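Local coordinates for protein interferon gamma receptor 1 (Gallus gallus, PDB 4EQ3) that probably binds interferon gamma as a cell-surface cytokine receptor, represented here by its two extracellular fibronectin type III-like domains, at residues S21-T26 against E100-Q104; H40-K46 against W81-I87; I109-L114 against D126-F132. One frame throughout, in Å; residues are numbered along the deposited sequence.

How the interactions relate
The three contacts follow the long axis of a two-domain receptor ectodomain. Interaction 2 joins two strands of the four-stranded sheet in the N-terminal domain. Interaction 1 sets the turn of that domain's 17-22/25-31 hairpin against the segment that enters helix 103-106. Interaction 3 closes the open end of the 113-119/122-128 hairpin of the second domain, beside the first domain. Both segments of interaction 2 fall between 21-26 and 100-104 in sequence, and interaction 3 comes after them. The centres of interactions 1 and 2 lie about 18 Å apart. Those of interactions 1 and 3 are about 16 Å apart, and those of interactions 2 and 3 about 32 Å. Interaction 1 touches both others, linking the first domain's core to the domain junction.

Interaction 1. Residues S21-T26 against E100-Q104; sequences SKNFRT and EFVLQ
Ser-21 OG and Thr-26 OG1 share a hydrogen bond of 2.9 Å, tying together the two strands of a tight hairpin on the side that faces Phe-101 and Leu-103. The same Ser-21 OG carries the closest approach between the segments, 3.3 Å to Leu-103 CD1, so a polar pair within the hairpin is partly covered by a leucine methyl. With its CG anti to the backbone N (chi1 174°), Phe-101 sends its ring out toward the hairpin and meets it with the far edge. Ser-21 CB lies near the ring plane, 3.8 Å from Phe-101 CZ, while Thr-26, whose side chain points against that of Phe-101, brings CG2 obliquely to 4.1 Å from Phe-101 CZ. The two methyls of Leu-103 divide their work. CD1 covers the hydroxyls, and Leu-103 CD2 lies at the edge of the Phe-24 ring, 3.9 Å from Phe-24 CD1, the two side chains crossing at about a right angle. Phe-24 also makes edge-to-face contacts with Phe-132 and Phe-196 of the second domain. Lys-22 and Arg-25 pair their backbones in both directions around Asn-23 and Phe-24. This type I' turn thus ends a beta hairpin of the N-terminal fibronectin type III-like domain, packed at the interdomain junction of a two-domain class II cytokine receptor.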
loop_
_atom_site.group_PDB
_atom_site.type_symbol
_atom_site.label_atom_id
_atom_site.label_comp_id
_atom_site.label_asym_id
_atom_site.label_seq_id
_atom_site.Cartn_x
_atom_site.Cartn_y
_atom_site.Cartn_z
ATOM N N SER A 21 2.597 -1.920 6.133
ATOM C CA SER A 21 1.581 -2.083 5.109
ATOM C C SER A 21 1.776 -1.048 4.020
ATOM O O SER A 21 1.749 0.152 4.288
ATOM C CB SER A 21 0.186 -1.929 5.715
ATOM O OG SER A 21 -0.811 -2.053 4.724
ATOM N N LYS A 22 2.037 -1.497 2.813
ATOM C CA LYS A 22 2.172 -0.639 1.648
ATOM C C LYS A 22 1.559 -1.219 0.396
ATOM O O LYS A 22 1.878 -2.323 0.054
ATOM C CB LYS A 22 3.638 -0.290 1.413
ATOM C CG LYS A 22 3.971 0.646 0.276
ATOM C CD LYS A 22 4.749 1.762 0.757
ATOM C CE LYS A 22 6.135 1.865 0.149
ATOM N NZ LYS A 22 7.134 2.422 1.081
ATOM N N ASN A 23 0.697 -0.445 -0.263
ATOM C CA ASN A 23 0.048 -0.891 -1.489
ATOM C C ASN A 23 -0.752 -2.159 -1.248
ATOM O O ASN A 23 -0.874 -3.008 -2.131
ATOM C CB ASN A 23 1.077 -1.114 -2.586
ATOM C CG ASN A 23 1.713 0.174 -3.054
ATOM O OD1 ASN A 23 2.822 0.174 -3.605
ATOM N ND2 ASN A 23 1.021 1.281 -2.839
ATOM N N PHE A 24 -1.291 -2.274 -0.036
ATOM C CA PHE A 24 -2.171 -3.380 0.326
ATOM C C PHE A 24 -1.435 -4.691 0.538
ATOM O O PHE A 24 -2.056 -5.736 0.707
ATOM C CB PHE A 24 -3.294 -3.526 -0.699
ATOM C CG PHE A 24 -4.179 -2.316 -0.779
ATOM C CD1 PHE A 24 -5.150 -2.092 0.186
ATOM C CD2 PHE A 24 -4.026 -1.392 -1.799
ATOM C CE1 PHE A 24 -5.969 -0.969 0.120
ATOM C CE2 PHE A 24 -4.832 -0.269 -1.867
ATOM C CZ PHE A 24 -5.807 -0.058 -0.911
ATOM N N ARG A 25 -0.107 -4.627 0.522
ATOM C CA ARG A 25 0.708 -5.732 1.007
ATOM C C ARG A 25 1.043 -5.445 2.465
ATOM O O ARG A 25 1.758 -4.491 2.777
ATOM C CB ARG A 25 1.987 -5.893 0.174
ATOM C CG ARG A 25 2.843 -7.104 0.551
ATOM C CD ARG A 25 2.221 -8.451 0.122
ATOM N NE ARG A 25 2.264 -8.677 -1.324
ATOM C CZ ARG A 25 2.078 -9.862 -1.910
ATOM N NH1 ARG A 25 2.135 -9.972 -3.231
ATOM N NH2 ARG A 25 1.842 -10.944 -1.179
ATOM N N THR A 26 0.510 -6.260 3.363
ATOM C CA THR A 26 0.757 -6.057 4.777
ATOM C C THR A 26 1.598 -7.176 5.352
ATOM O O THR A 26 1.245 -8.354 5.242
ATOM C CB THR A 26 -0.555 -5.962 5.571
ATOM O OG1 THR A 26 -1.369 -4.933 5.008
ATOM C CG2 THR A 26 -0.270 -5.643 7.024
ATOM N N GLU A 100 -2.386 -1.436 17.802
ATOM C CA GLU A 100 -3.613 -1.487 17.023
ATOM C C GLU A 100 -3.298 -1.167 15.568
ATOM O O GLU A 100 -2.509 -0.269 15.278
ATOM C CB GLU A 100 -4.614 -0.465 17.559
ATOM C CG GLU A 100 -5.860 -0.302 16.709
ATOM C CD GLU A 100 -6.885 0.616 17.374
ATOM O OE1 GLU A 100 -6.564 1.201 18.428
ATOM O OE2 GLU A 100 -8.003 0.747 16.845
ATOM N N PHE A 101 -3.928 -1.891 14.653
ATOM C CA PHE A 101 -3.688 -1.658 13.236
ATOM C C PHE A 101 -4.983 -1.378 12.502
ATOM O O PHE A 101 -5.936 -2.156 12.575
ATOM C CB PHE A 101 -2.945 -2.831 12.584
ATOM C CG PHE A 101 -2.799 -2.695 11.083
ATOM C CD1 PHE A 101 -1.724 -2.005 10.533
ATOM C CD2 PHE A 101 -3.738 -3.246 10.228
ATOM C CE1 PHE A 101 -1.588 -1.878 9.147
ATOM C CE2 PHE A 101 -3.609 -3.127 8.846
ATOM C CZ PHE A 101 -2.539 -2.440 8.305
ATOM N N VAL A 102 -4.994 -0.255 11.793
ATOM C CA VAL A 102 -6.106 0.134 10.950
ATOM C C VAL A 102 -5.575 0.492 9.571
ATOM O O VAL A 102 -4.795 1.431 9.430
ATOM C CB VAL A 102 -6.827 1.353 11.531
ATOM C CG1 VAL A 102 -8.025 1.685 10.686
ATOM C CG2 VAL A 102 -7.234 1.078 12.974
ATOM N N LEU A 103 -5.989 -0.261 8.559
ATOM C CA LEU A 103 -5.444 -0.093 7.213
ATOM C C LEU A 103 -5.571 1.335 6.694
ATOM O O LEU A 103 -4.628 1.872 6.127
ATOM C CB LEU A 103 -6.078 -1.084 6.233
ATOM C CG LEU A 103 -5.483 -1.094 4.817
ATOM C CD1 LEU A 103 -4.013 -1.494 4.841
ATOM C CD2 LEU A 103 -6.280 -2.031 3.921
ATOM N N GLN A 104 -6.730 1.952 6.904
ATOM C CA GLN A 104 -6.972 3.321 6.455
ATOM C C GLN A 104 -6.015 4.321 7.097
ATOM O O GLN A 104 -5.667 5.342 6.497
ATOM C CB GLN A 104 -8.424 3.734 6.764
ATOM C CG GLN A 104 -8.752 5.194 6.468
ATOM C CD GLN A 104 -8.472 6.110 7.642
ATOM O OE1 GLN A 104 -8.807 5.793 8.783
ATOM N NE2 GLN A 104 -7.861 7.252 7.370
#

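Interaction 2. Residues H40-K46 against W81-I87; sequences HFVVEVK and WFRIKAI
Two neighbouring antiparallel strands, 40-46 and 81-87, lie in the middle of a four-stranded sheet and pair all along their length, from His-40 beside Ile-87 to Lys-46 beside Trp-81. Mutual backbone hydrogen bonds join His-40 to Ile-87, Val-42 to Lys-85 and Glu-44 to Arg-83. At the last pair Lys-46 N reaches Trp-81 O at 2.8 Å, but the return bond from Trp-81 N to Lys-46 O is weak at 3.3 Å. On the sheet face carrying Glu-44 and Arg-83 these side chains run side by side. The arginine is extended from CG to NE and presents the edge of its guanidinium to a single carboxylate oxygen: Glu-44 OE1 receives Arg-83 NE at 2.7 Å and Arg-83 NH2 at 2.8 Å. The carboxylate and guanidinium planes are only 7° apart, so this salt bridge is nearly flat, while Tyr-53 adds a cation-pi contact to Arg-83. The opposite face, lined by Phe-41, Val-43, Val-45, Phe-82, Ile-84 and Ala-86, turns into the core of the N-terminal fibronectin type III-like beta sandwich, where Leu-28 and Trp-30 of strand 25-31 meet Val-43 and Ile-84. Here Val-45 and Phe-82 point the same way, Val-45 CG2 meeting the ring obliquely, 3.4 Å from Phe-82 CE2, and Ala-86 CB comes obliquely to the Phe-41 ring at CE1, 3.6 Å away. Back on the Glu-44 face, Val-42 and the extended Lys-85 point the same way, with Lys-85 CE 3.8 Å from Val-42 CB and Lys-85 NZ hydrogen-bonded to Gln-92 OE1. Near the strand ends, a bend at chi3 (66°) turns Lys-46 over the indole of Trp-81, its NZ 5.0 Å from the centroid of the six-membered ring in an off-centre cation-pi contact.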
loop_
_atom_site.group_PDB
_atom_site.type_symbol
_atom_site.label_atom_id
_atom_site.label_comp_id
_atom_site.label_asym_id
_atom_site.label_seq_id
_atom_site.Cartn_x
_atom_site.Cartn_y
_atom_site.Cartn_z
ATOM N N HIS A 40 10.869 -21.432 16.506
ATOM C CA HIS A 40 9.771 -21.296 15.554
ATOM C C HIS A 40 8.724 -20.398 16.194
ATOM O O HIS A 40 8.741 -20.188 17.403
ATOM C CB HIS A 40 9.172 -22.652 15.192
ATOM C CG HIS A 40 10.106 -23.543 14.439
ATOM N ND1 HIS A 40 11.158 -24.198 15.043
ATOM C CD2 HIS A 40 10.148 -23.891 13.130
ATOM C CE1 HIS A 40 11.807 -24.910 14.138
ATOM N NE2 HIS A 40 11.214 -24.741 12.970
ATOM N N PHE A 41 7.810 -19.863 15.394
ATOM C CA PHE A 41 6.874 -18.878 15.919
ATOM C C PHE A 41 5.424 -19.185 15.558
ATOM O O PHE A 41 5.149 -19.900 14.600
ATOM C CB PHE A 41 7.259 -17.472 15.444
ATOM C CG PHE A 41 8.672 -17.086 15.781
ATOM C CD1 PHE A 41 9.010 -16.697 17.068
ATOM C CD2 PHE A 41 9.663 -17.108 14.810
ATOM C CE1 PHE A 41 10.311 -16.345 17.384
ATOM C CE2 PHE A 41 10.970 -16.758 15.117
ATOM C CZ PHE A 41 11.298 -16.377 16.403
ATOM N N VAL A 42 4.501 -18.646 16.350
ATOM C CA VAL A 42 3.081 -18.756 16.040
ATOM C C VAL A 42 2.429 -17.384 16.078
ATOM O O VAL A 42 2.510 -16.676 17.087
ATOM C CB VAL A 42 2.340 -19.686 17.018
ATOM C CG1 VAL A 42 0.889 -19.825 16.600
ATOM C CG2 VAL A 42 3.015 -21.057 17.053
ATOM N N VAL A 43 1.773 -17.021 14.982
ATOM C CA VAL A 43 1.148 -15.707 14.861
ATOM C C VAL A 43 -0.368 -15.838 14.911
ATOM O O VAL A 43 -0.940 -16.709 14.248
ATOM C CB VAL A 43 1.524 -15.020 13.536
ATOM C CG1 VAL A 43 0.844 -13.666 13.428
ATOM C CG2 VAL A 43 3.037 -14.887 13.412
ATOM N N GLU A 44 -1.009 -14.976 15.696
ATOM C CA GLU A 44 -2.466 -14.918 15.724
ATOM C C GLU A 44 -3.000 -13.538 15.342
ATOM O O GLU A 44 -2.320 -12.523 15.514
ATOM C CB GLU A 44 -2.980 -15.299 17.108
ATOM C CG GLU A 44 -2.595 -16.700 17.525
ATOM C CD GLU A 44 -3.358 -17.152 18.752
ATOM O OE1 GLU A 44 -3.436 -16.377 19.729
ATOM O OE2 GLU A 44 -3.888 -18.281 18.728
ATOM N N VAL A 45 -4.224 -13.512 14.822
ATOM C CA VAL A 45 -4.887 -12.261 14.471
ATOM C C VAL A 45 -6.221 -12.111 15.219
ATOM O O VAL A 45 -6.946 -13.077 15.387
ATOM C CB VAL A 45 -5.137 -12.192 12.968
ATOM C CG1 VAL A 45 -5.895 -13.428 12.497
ATOM C CG2 VAL A 45 -5.879 -10.911 12.601
ATOM N N LYS A 46 -6.524 -10.935 15.705
ATOM C CA LYS A 46 -7.802 -10.639 16.313
ATOM C C LYS A 46 -8.624 -9.687 15.393
ATOM O O LYS A 46 -8.342 -8.538 15.319
ATOM C CB LYS A 46 -7.600 -10.081 17.704
ATOM C CG LYS A 46 -8.841 -9.622 18.365
ATOM C CD LYS A 46 -8.743 -9.466 19.828
ATOM C CE LYS A 46 -7.806 -8.386 20.267
ATOM N NZ LYS A 46 -8.117 -7.761 21.508
ATOM N N TRP A 81 -5.668 -6.618 15.660
ATOM C CA TRP A 81 -4.487 -6.797 16.475
ATOM C C TRP A 81 -3.818 -8.097 16.044
ATOM O O TRP A 81 -4.484 -9.006 15.535
ATOM C CB TRP A 81 -4.835 -6.832 17.966
ATOM C CG TRP A 81 -5.089 -5.474 18.542
ATOM C CD1 TRP A 81 -4.199 -4.683 19.209
ATOM C CD2 TRP A 81 -6.313 -4.742 18.483
ATOM N NE1 TRP A 81 -4.797 -3.503 19.571
ATOM C CE2 TRP A 81 -6.097 -3.517 19.139
ATOM C CE3 TRP A 81 -7.569 -5.004 17.933
ATOM C CZ2 TRP A 81 -7.095 -2.556 19.271
ATOM C CZ3 TRP A 81 -8.565 -4.050 18.073
ATOM C CH2 TRP A 81 -8.318 -2.838 18.729
ATOM N N PHE A 82 -2.505 -8.176 16.221
ATOM C CA PHE A 82 -1.783 -9.415 15.928
ATOM C C PHE A 82 -0.871 -9.734 17.094
ATOM O O PHE A 82 -0.519 -8.848 17.872
ATOM C CB PHE A 82 -0.971 -9.302 14.629
ATOM C CG PHE A 82 -1.745 -8.747 13.475
ATOM C CD1 PHE A 82 -1.689 -7.393 13.174
ATOM C CD2 PHE A 82 -2.531 -9.573 12.687
ATOM C CE1 PHE A 82 -2.400 -6.870 12.105
ATOM C CE2 PHE A 82 -3.249 -9.061 11.622
ATOM C CZ PHE A 82 -3.188 -7.701 11.332
ATOM N N ARG A 83 -0.493 -10.999 17.236
ATOM C CA ARG A 83 0.407 -11.368 18.326
ATOM C C ARG A 83 1.251 -12.583 17.960
ATOM O O ARG A 83 0.861 -13.397 17.128
ATOM C CB ARG A 83 -0.368 -11.615 19.630
ATOM C CG ARG A 83 -1.208 -12.887 19.654
ATOM C CD ARG A 83 -1.950 -12.994 20.993
ATOM N NE ARG A 83 -2.786 -14.185 21.122
ATOM C CZ ARG A 83 -3.529 -14.446 22.198
ATOM N NH1 ARG A 83 -3.528 -13.602 23.217
ATOM N NH2 ARG A 83 -4.265 -15.547 22.260
ATOM N N ILE A 84 2.416 -12.694 18.580
ATOM C CA ILE A 84 3.323 -13.772 18.232
ATOM C C ILE A 84 3.924 -14.377 19.477
ATOM O O ILE A 84 4.327 -13.661 20.381
ATOM C CB ILE A 84 4.500 -13.260 17.378
ATOM C CG1 ILE A 84 4.005 -12.313 16.272
ATOM C CG2 ILE A 84 5.293 -14.443 16.816
ATOM C CD1 ILE A 84 4.580 -10.924 16.352
ATOM N N LYS A 85 4.026 -15.699 19.504
ATOM C CA LYS A 85 4.767 -16.362 20.572
ATOM C C LYS A 85 5.890 -17.174 19.949
ATOM O O LYS A 85 5.804 -17.559 18.785
ATOM C CB LYS A 85 3.858 -17.280 21.394
ATOM C CG LYS A 85 3.332 -18.476 20.605
ATOM C CD LYS A 85 2.592 -19.462 21.505
ATOM C CE LYS A 85 1.868 -20.510 20.677
ATOM N NZ LYS A 85 1.169 -21.526 21.517
ATOM N N ALA A 86 6.927 -17.440 20.739
ATOM C CA ALA A 86 8.068 -18.234 20.293
ATOM C C ALA A 86 8.054 -19.642 20.879
ATOM O O ALA A 86 7.702 -19.846 22.043
ATOM C CB ALA A 86 9.366 -17.539 20.665
ATOM N N ILE A 87 8.458 -20.610 20.064
ATOM C CA ILE A 87 8.618 -21.976 20.528
ATOM C C ILE A 87 10.078 -22.395 20.429
ATOM O O ILE A 87 10.685 -22.333 19.358
ATOM C CB ILE A 87 7.764 -22.949 19.719
ATOM C CG1 ILE A 87 6.317 -22.454 19.659
ATOM C CG2 ILE A 87 7.848 -24.340 20.330
ATOM C CD1 ILE A 87 5.453 -23.236 18.695
#

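Interaction 3. Residues I109-L114 against D126-F132; sequences IGPPKL and DVYHPEF
A chi1 of -90°, which keeps CG on the backbone N side, and a chi2 of 89° turn the imidazole of His-129 against residues 109-112, where its NE2 hydrogen-bonds to Gly-110 O at 2.6 Å. The bond is nearly straight at NE2 (169°) and lies in the ring plane, yet it arrives from above the plane of the Gly-110 carbonyl. It joins segments 109-114 and 126-132 just beyond the open end of the beta hairpin 113-119/122-128 in the second fibronectin type III-like domain. Further contacts fix the ring: ND1 is hydrogen-bonded to Tyr-150 OH, Pro-112 CA makes a CH-pi contact over one face at 3.7 Å from the ring centroid, and Phe-132 CZ sits over the opposite face, toward the rim. The type I turn from His-129 to Phe-132 folds the phenylalanine back against the imidazole. Ile-109 packs here too, its CG2 at the edge of the Phe-132 ring, 4.1 Å from Phe-132 CZ. Pro-112 also reaches inward, its CB 3.6 Å from Val-127 CG2, which places the proline between histidine and valine. On the outer side, water 2 lies 2.7 Å from Pro-111 O and 2.9 Å from Glu-131 OE1, bridging the linker and the turn. Regular strand pairing starts where Lys-113 and Tyr-128 exchange backbone hydrogen bonds; the one from Lys-113 N to Tyr-128 O meets the oxygen nearly head-on. Their side chains run alongside each other, with Lys-113 CB approaching the phenol ring obliquely. Pro-130 CD lies centred over one face of the Tyr-128 ring, 3.9 Å from Lys-113 CB.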
loop_
_atom_site.group_PDB
_atom_site.type_symbol
_atom_site.label_atom_id
_atom_site.label_comp_id
_atom_site.label_asym_id
_atom_site.label_seq_id
_atom_site.Cartn_x
_atom_site.Cartn_y
_atom_site.Cartn_z
ATOM N N ILE A 109 0.260 4.227 0.758
ATOM C CA ILE A 109 0.149 4.060 -0.681
ATOM C C ILE A 109 1.362 4.708 -1.355
ATOM O O ILE A 109 1.548 5.931 -1.298
ATOM C CB ILE A 109 -1.166 4.654 -1.217
ATOM C CG1 ILE A 109 -2.364 3.919 -0.608
ATOM C CG2 ILE A 109 -1.218 4.581 -2.743
ATOM C CD1 ILE A 109 -2.449 2.465 -0.999
ATOM N N GLY A 110 2.204 3.875 -1.958
ATOM C CA GLY A 110 3.407 4.345 -2.625
ATOM C C GLY A 110 3.146 5.102 -3.920
ATOM O O GLY A 110 2.016 5.180 -4.399
ATOM N N PRO A 111 4.206 5.662 -4.515
ATOM C CA PRO A 111 3.978 6.426 -5.741
ATOM C C PRO A 111 3.406 5.541 -6.848
ATOM O O PRO A 111 3.729 4.351 -6.934
ATOM C CB PRO A 111 5.372 6.936 -6.110
ATOM C CG PRO A 111 6.335 6.065 -5.368
ATOM C CD PRO A 111 5.623 5.627 -4.117
ATOM N N PRO A 112 2.531 6.110 -7.684
ATOM C CA PRO A 112 2.010 5.346 -8.815
ATOM C C PRO A 112 3.027 5.301 -9.954
ATOM O O PRO A 112 3.935 6.127 -10.009
ATOM C CB PRO A 112 0.803 6.168 -9.254
ATOM C CG PRO A 112 1.142 7.558 -8.862
ATOM C CD PRO A 112 1.909 7.443 -7.578
ATOM N N LYS A 113 2.858 4.345 -10.856
ATOM C CA LYS A 113 3.639 4.295 -12.078
ATOM C C LYS A 113 2.997 5.265 -13.058
ATOM O O LYS A 113 1.784 5.244 -13.257
ATOM C CB LYS A 113 3.633 2.872 -12.632
ATOM C CG LYS A 113 4.500 2.665 -13.857
ATOM C CD LYS A 113 5.961 2.961 -13.561
ATOM C CE LYS A 113 6.833 2.750 -14.805
ATOM N NZ LYS A 113 8.277 3.072 -14.554
ATOM N N LEU A 114 3.798 6.135 -13.661
ATOM C CA LEU A 114 3.241 7.171 -14.521
ATOM C C LEU A 114 3.957 7.220 -15.859
ATOM O O LEU A 114 5.168 7.431 -15.905
ATOM C CB LEU A 114 3.347 8.532 -13.831
ATOM C CG LEU A 114 2.609 9.713 -14.474
ATOM C CD1 LEU A 114 2.305 10.794 -13.444
ATOM C CD2 LEU A 114 3.364 10.298 -15.660
ATOM N N ASP A 126 -0.765 8.360 -18.440
ATOM C CA ASP A 126 -1.244 7.063 -18.009
ATOM C C ASP A 126 -0.714 6.831 -16.608
ATOM O O ASP A 126 0.481 6.972 -16.350
ATOM C CB ASP A 126 -0.782 5.951 -18.949
ATOM C CG ASP A 126 -1.489 5.994 -20.303
ATOM O OD1 ASP A 126 -2.700 5.657 -20.369
ATOM O OD2 ASP A 126 -0.830 6.369 -21.302
ATOM N N VAL A 127 -1.608 6.485 -15.692
ATOM C CA VAL A 127 -1.205 6.310 -14.311
ATOM C C VAL A 127 -1.906 5.102 -13.707
ATOM O O VAL A 127 -3.090 4.883 -13.953
ATOM C CB VAL A 127 -1.502 7.578 -13.503
ATOM C CG1 VAL A 127 -2.994 7.910 -13.579
ATOM C CG2 VAL A 127 -1.032 7.426 -12.054
ATOM N N TYR A 128 -1.160 4.307 -12.942
ATOM C CA TYR A 128 -1.724 3.174 -12.214
ATOM C C TYR A 128 -0.716 2.612 -11.206
ATOM O O TYR A 128 0.436 3.051 -11.156
ATOM C CB TYR A 128 -2.179 2.085 -13.185
ATOM C CG TYR A 128 -1.071 1.179 -13.678
ATOM C CD1 TYR A 128 0.042 1.697 -14.327
ATOM C CD2 TYR A 128 -1.153 -0.200 -13.513
ATOM C CE1 TYR A 128 1.053 0.868 -14.795
ATOM C CE2 TYR A 128 -0.151 -1.039 -13.973
ATOM C CZ TYR A 128 0.951 -0.498 -14.612
ATOM O OH TYR A 128 1.949 -1.329 -15.063
ATOM N N HIS A 129 -1.168 1.652 -10.400
ATOM C CA HIS A 129 -0.331 0.979 -9.409
ATOM C C HIS A 129 -0.246 -0.505 -9.714
ATOM O O HIS A 129 -1.143 -1.260 -9.319
ATOM C CB HIS A 129 -0.968 1.108 -8.027
ATOM C CG HIS A 129 -0.536 2.317 -7.265
ATOM N ND1 HIS A 129 -1.179 3.529 -7.365
ATOM C CD2 HIS A 129 0.473 2.497 -6.379
ATOM C CE1 HIS A 129 -0.584 4.407 -6.577
ATOM N NE2 HIS A 129 0.419 3.804 -5.964
ATOM N N PRO A 130 0.834 -0.947 -10.388
ATOM C CA PRO A 130 0.952 -2.371 -10.742
ATOM C C PRO A 130 0.902 -3.277 -9.511
ATOM O O PRO A 130 0.504 -4.439 -9.603
ATOM C CB PRO A 130 2.333 -2.458 -11.414
ATOM C CG PRO A 130 3.067 -1.255 -10.943
ATOM C CD PRO A 130 2.025 -0.182 -10.789
ATOM N N GLU A 131 1.296 -2.782 -8.355
ATOM C CA GLU A 131 1.295 -3.549 -7.128
ATOM C C GLU A 131 -0.067 -3.869 -6.560
ATOM O O GLU A 131 -0.212 -4.762 -5.827
ATOM C CB GLU A 131 2.066 -2.837 -6.068
ATOM C CG GLU A 131 3.346 -2.328 -6.530
ATOM C CD GLU A 131 3.335 -0.830 -6.832
ATOM O OE1 GLU A 131 4.379 -0.254 -6.530
ATOM O OE2 GLU A 131 2.344 -0.253 -7.362
ATOM N N PHE A 132 -1.062 -3.108 -6.917
ATOM C CA PHE A 132 -2.381 -3.350 -6.328
ATOM C C PHE A 132 -2.864 -4.749 -6.687
ATOM O O PHE A 132 -2.720 -5.193 -7.824
ATOM C CB PHE A 132 -3.408 -2.299 -6.762
ATOM C CG PHE A 132 -3.196 -0.941 -6.142
ATOM C CD1 PHE A 132 -2.230 -0.749 -5.172
ATOM C CD2 PHE A 132 -3.965 0.139 -6.542
ATOM C CE1 PHE A 132 -2.028 0.496 -4.610
ATOM C CE2 PHE A 132 -3.773 1.388 -5.992
ATOM C CZ PHE A 132 -2.806 1.573 -5.022
HETATM O O HOH W 1 3.302 2.336 -8.253
HETATM O O HOH W 2 4.324 2.381 -5.260
#